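Local coordinates for mitogen-activated protein kinase, putative (Map kinase-like protein) (Leishmania major, PDB 3PG1) that probably acts as a MAP kinase, binding ATP and transferring its phosphate to serine or threonine side chains of target proteins, at residues 244-247 / 248-252; 307-311 / 312-316. One frame throughout, in Å; residues are numbered along the deposited sequence.

Contact 1 (244-247 / 248-252); sequences NKIV and EVVGT
Asn-244 and Glu-248 meet one helical turn apart. With CG anti to the backbone N (chi1 -174°), the Asn-244 side chain runs forward along the helix, and its ND2 comes 3.0 Å from OE2 of Glu-248. This hydrogen bond is weak: the N-H is bent well away from the oxygen, and the amide and carboxylate planes stand 74° apart. The backbone bond of the same turn, Glu-248 N to Asn-244 O, is 2.9 Å long, and the carboxylate's other oxygen, OE1, takes a weak, long bond from a water that also donates to Lys-245 O at 2.7 Å. In Glu-248, CG stands beside the backbone N and the chain runs extended beyond it, back toward Asn-244. On another side of the helix, CG2 of Ile-246 lies 3.9 Å from CG2 of Val-250, the two side chains running alongside each other.

This is the C-terminal end of helix 239-250, which corresponds to helix G in the C-terminal lobe of the protein kinase fold. Two N-H groups grip Ile-246 O, which accepts from Val-250 N at 2.8 Å and, weakly, from Val-249 N. Gly-251, the next residue, still donates from its N to Val-247 O at 2.7 Å, but its positive phi of 91° takes the chain out of the helix. Beyond this exit, Thr-252 OG1 is 3.7 Å from Val-247 CG1, while its hydrogen bonds go to Val-277 N and Ser-275 OG. Val-249 and Val-250 pack against Trp-282 of helix 282-285, and a long, weak ion pair joins Glu-248 to Arg-280.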
# COMPACT_ATOMS: atom_id res chain seq x y z
N ASN A 244 13.59 2.65 20.21
CA ASN A 244 14.20 3.76 20.91
C ASN A 244 13.95 5.09 20.18
O ASN A 244 13.61 6.06 20.83
CB ASN A 244 15.71 3.54 21.14
CG ASN A 244 16.30 4.62 22.00
OD1 ASN A 244 16.10 4.65 23.21
ND2 ASN A 244 17.07 5.52 21.40
N LYS A 245 14.14 5.13 18.86
CA LYS A 245 13.88 6.33 18.06
C LYS A 245 12.44 6.79 18.19
O LYS A 245 12.17 7.99 18.24
CB LYS A 245 14.24 6.07 16.59
CG LYS A 245 15.78 6.20 16.42
CD LYS A 245 16.25 5.65 15.09
CE LYS A 245 17.76 5.57 15.05
NZ LYS A 245 18.27 4.40 15.82
N ILE A 246 11.50 5.83 18.28
CA ILE A 246 10.09 6.15 18.40
C ILE A 246 9.81 6.77 19.78
O ILE A 246 9.17 7.83 19.87
CB ILE A 246 9.22 4.87 18.16
CG1 ILE A 246 9.27 4.42 16.67
CG2 ILE A 246 7.76 5.10 18.66
CD1 ILE A 246 8.53 2.98 16.36
N VAL A 247 10.25 6.07 20.84
CA VAL A 247 10.05 6.47 22.24
C VAL A 247 10.71 7.84 22.56
O VAL A 247 10.11 8.63 23.26
CB VAL A 247 10.45 5.32 23.20
CG1 VAL A 247 10.65 5.81 24.63
CG2 VAL A 247 9.40 4.21 23.16
N GLU A 248 11.86 8.13 21.96
CA GLU A 248 12.55 9.41 22.08
C GLU A 248 11.62 10.55 21.65
O GLU A 248 11.69 11.62 22.22
CB GLU A 248 13.78 9.47 21.17
CG GLU A 248 15.03 8.87 21.76
CD GLU A 248 16.27 9.00 20.88
OE1 GLU A 248 16.16 9.51 19.74
OE2 GLU A 248 17.35 8.53 21.32
N VAL A 249 10.76 10.31 20.67
CA VAL A 249 9.82 11.32 20.18
C VAL A 249 8.52 11.26 20.99
O VAL A 249 8.14 12.28 21.58
CB VAL A 249 9.58 11.19 18.64
CG1 VAL A 249 8.31 11.91 18.19
CG2 VAL A 249 10.79 11.68 17.85
N VAL A 250 7.87 10.07 21.03
CA VAL A 250 6.56 9.91 21.66
C VAL A 250 6.52 9.78 23.20
O VAL A 250 5.48 9.93 23.82
CB VAL A 250 5.65 8.89 20.94
CG1 VAL A 250 5.58 9.14 19.43
CG2 VAL A 250 6.09 7.45 21.24
N GLY A 251 7.63 9.49 23.80
CA GLY A 251 7.67 9.30 25.24
C GLY A 251 7.44 7.85 25.59
O GLY A 251 6.85 7.08 24.82
N THR A 252 7.94 7.47 26.75
CA THR A 252 7.90 6.10 27.25
C THR A 252 6.44 5.62 27.43
O THR A 252 5.70 6.23 28.20
CB THR A 252 8.72 6.02 28.55
OG1 THR A 252 10.06 6.41 28.28
CG2 THR A 252 8.68 4.63 29.19
O HOH W 1 13.84 9.86 17.37

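Contact 2 (307-311 / 312-316); sequences RRIST and EQALR
Ile-309 lies against the first turn of helix 311-315, where it touches Gln-313 and Ala-314. Its CB bond points toward the helix, and with chi1 at -168° CG1 continues in that direction, anti to the backbone N. CG1 meets Gln-313 CB at 3.6 Å, the two side chains crossing at about a right angle. One atom further, CD1 rests 3.6 Å from Ala-314 N, with the methyl CB of Ala-314 at 4.3 Å. The same isoleucine also packs on Leu-296 and Met-300 of helix 291-300, as Ala-314 does on Leu-296, and thus joins the two helices.

Next to it, OG of Ser-310 accepts from Gln-313 N at 3.2 Å in a fairly straight bond. A chi1 of 65° holds this hydroxyl oxygen between the backbone N and the carbonyl carbon, and the aliphatic CG of Gln-313 lies against it. The helical bonds then begin, Ala-314 N donating to Ser-310 O and Leu-315 N to Thr-311 O at 2.9 Å. One turn along from Glu-312, NE of Arg-316 forms a salt bridge with Glu-312 OE2 (2.9 Å), meeting that oxygen on its anti side. Thr-311 turns its hydroxyl to ND1 of His-148 in helix 133-152, and Leu-315 packs on the same helix.

Ser-310 is a classic N-cap. The loop before it carries Arg-308, whose salt bridge to Glu-203, the glutamate of the Ala-Pro-Glu motif, matches the buried arginine-glutamate pair of the C-terminal lobe that is a hallmark of the eukaryotic protein kinase fold.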
# COMPACT_ATOMS: atom_id res chain seq x y z
N ARG A 307 -5.34 4.35 21.51
CA ARG A 307 -5.49 5.82 21.66
C ARG A 307 -5.19 6.54 20.35
O ARG A 307 -5.17 7.78 20.35
CB ARG A 307 -4.45 6.38 22.69
CG ARG A 307 -4.61 5.96 24.11
CD ARG A 307 -3.53 6.52 25.04
NE ARG A 307 -2.94 5.42 25.82
CZ ARG A 307 -3.42 4.97 26.98
NH1 ARG A 307 -4.43 5.58 27.57
NH2 ARG A 307 -2.86 3.93 27.57
N ARG A 308 -4.85 5.80 19.30
CA ARG A 308 -4.46 6.34 17.98
C ARG A 308 -5.70 6.82 17.20
O ARG A 308 -6.76 6.15 17.15
CB ARG A 308 -3.61 5.33 17.19
CG ARG A 308 -2.82 5.98 16.01
CD ARG A 308 -1.94 4.94 15.29
NE ARG A 308 -1.04 4.28 16.27
CZ ARG A 308 -0.69 2.99 16.26
NH1 ARG A 308 -1.09 2.20 15.27
NH2 ARG A 308 0.11 2.50 17.20
N ILE A 309 -5.57 8.00 16.62
CA ILE A 309 -6.71 8.65 15.94
C ILE A 309 -7.19 7.78 14.75
O ILE A 309 -6.37 7.24 14.03
CB ILE A 309 -6.38 10.11 15.54
CG1 ILE A 309 -7.66 10.91 15.10
CG2 ILE A 309 -5.29 10.16 14.41
CD1 ILE A 309 -7.41 12.46 14.91
N SER A 310 -8.51 7.61 14.59
CA SER A 310 -9.08 6.83 13.50
C SER A 310 -9.03 7.63 12.18
O SER A 310 -8.82 8.84 12.22
CB SER A 310 -10.52 6.44 13.83
OG SER A 310 -11.31 7.62 13.90
N THR A 311 -9.20 6.97 11.01
CA THR A 311 -9.21 7.74 9.74
C THR A 311 -10.30 8.77 9.72
O THR A 311 -10.07 9.89 9.24
CB THR A 311 -9.42 6.88 8.47
OG1 THR A 311 -10.62 6.15 8.65
CG2 THR A 311 -8.30 5.99 8.19
N GLU A 312 -11.51 8.41 10.20
CA GLU A 312 -12.57 9.39 10.16
C GLU A 312 -12.25 10.61 11.04
O GLU A 312 -12.42 11.73 10.60
CB GLU A 312 -13.96 8.79 10.49
CG GLU A 312 -15.01 9.88 10.61
CD GLU A 312 -16.46 9.51 10.89
OE1 GLU A 312 -16.73 8.41 11.43
OE2 GLU A 312 -17.31 10.41 10.73
N GLN A 313 -11.78 10.38 12.26
CA GLN A 313 -11.47 11.52 13.14
C GLN A 313 -10.28 12.38 12.60
O GLN A 313 -10.26 13.60 12.80
CB GLN A 313 -11.22 11.04 14.58
CG GLN A 313 -12.50 10.53 15.31
CD GLN A 313 -13.25 11.69 15.96
OE1 GLN A 313 -12.66 12.73 16.30
NE2 GLN A 313 -14.57 11.58 16.12
N ALA A 314 -9.32 11.74 11.91
CA ALA A 314 -8.16 12.46 11.32
C ALA A 314 -8.72 13.32 10.17
O ALA A 314 -8.39 14.48 10.07
CB ALA A 314 -7.18 11.45 10.75
N LEU A 315 -9.57 12.74 9.31
CA LEU A 315 -10.22 13.48 8.20
C LEU A 315 -11.06 14.66 8.71
O LEU A 315 -11.05 15.72 8.08
CB LEU A 315 -11.04 12.55 7.31
CG LEU A 315 -10.15 11.63 6.38
CD1 LEU A 315 -10.93 10.43 5.89
CD2 LEU A 315 -9.58 12.42 5.17
N ARG A 316 -11.68 14.51 9.91
CA ARG A 316 -12.50 15.57 10.53
C ARG A 316 -11.70 16.56 11.36
O ARG A 316 -12.26 17.52 11.90
CB ARG A 316 -13.62 14.96 11.38
CG ARG A 316 -14.71 14.29 10.51
CD ARG A 316 -15.81 13.78 11.39
NE ARG A 316 -16.95 13.28 10.63
CZ ARG A 316 -17.96 14.04 10.19
NH1 ARG A 316 -17.95 15.35 10.39
NH2 ARG A 316 -18.97 13.49 9.55

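Overall arrangement
Both contacts belong to the kinase domain and sit in its helical C-terminal lobe, one closing a helix and the other opening one. Their centres are 21 Å apart and their nearest atoms about 8 Å, so they do not touch. Helix 255-260 follows contact 1 shortly, and Asp-257 there forms a salt bridge with Arg-307 of contact 2. Contact 1 is the farther from the centre of the chain, at 25 Å against 19 Å, and leans on helix 282-285. Contact 2 is set among helices 133-152, 214-229 and 291-300. Through Arg-308 and Glu-203 it is also tied to the Ala-Pro-Glu motif, which ends the activation segment of the fold.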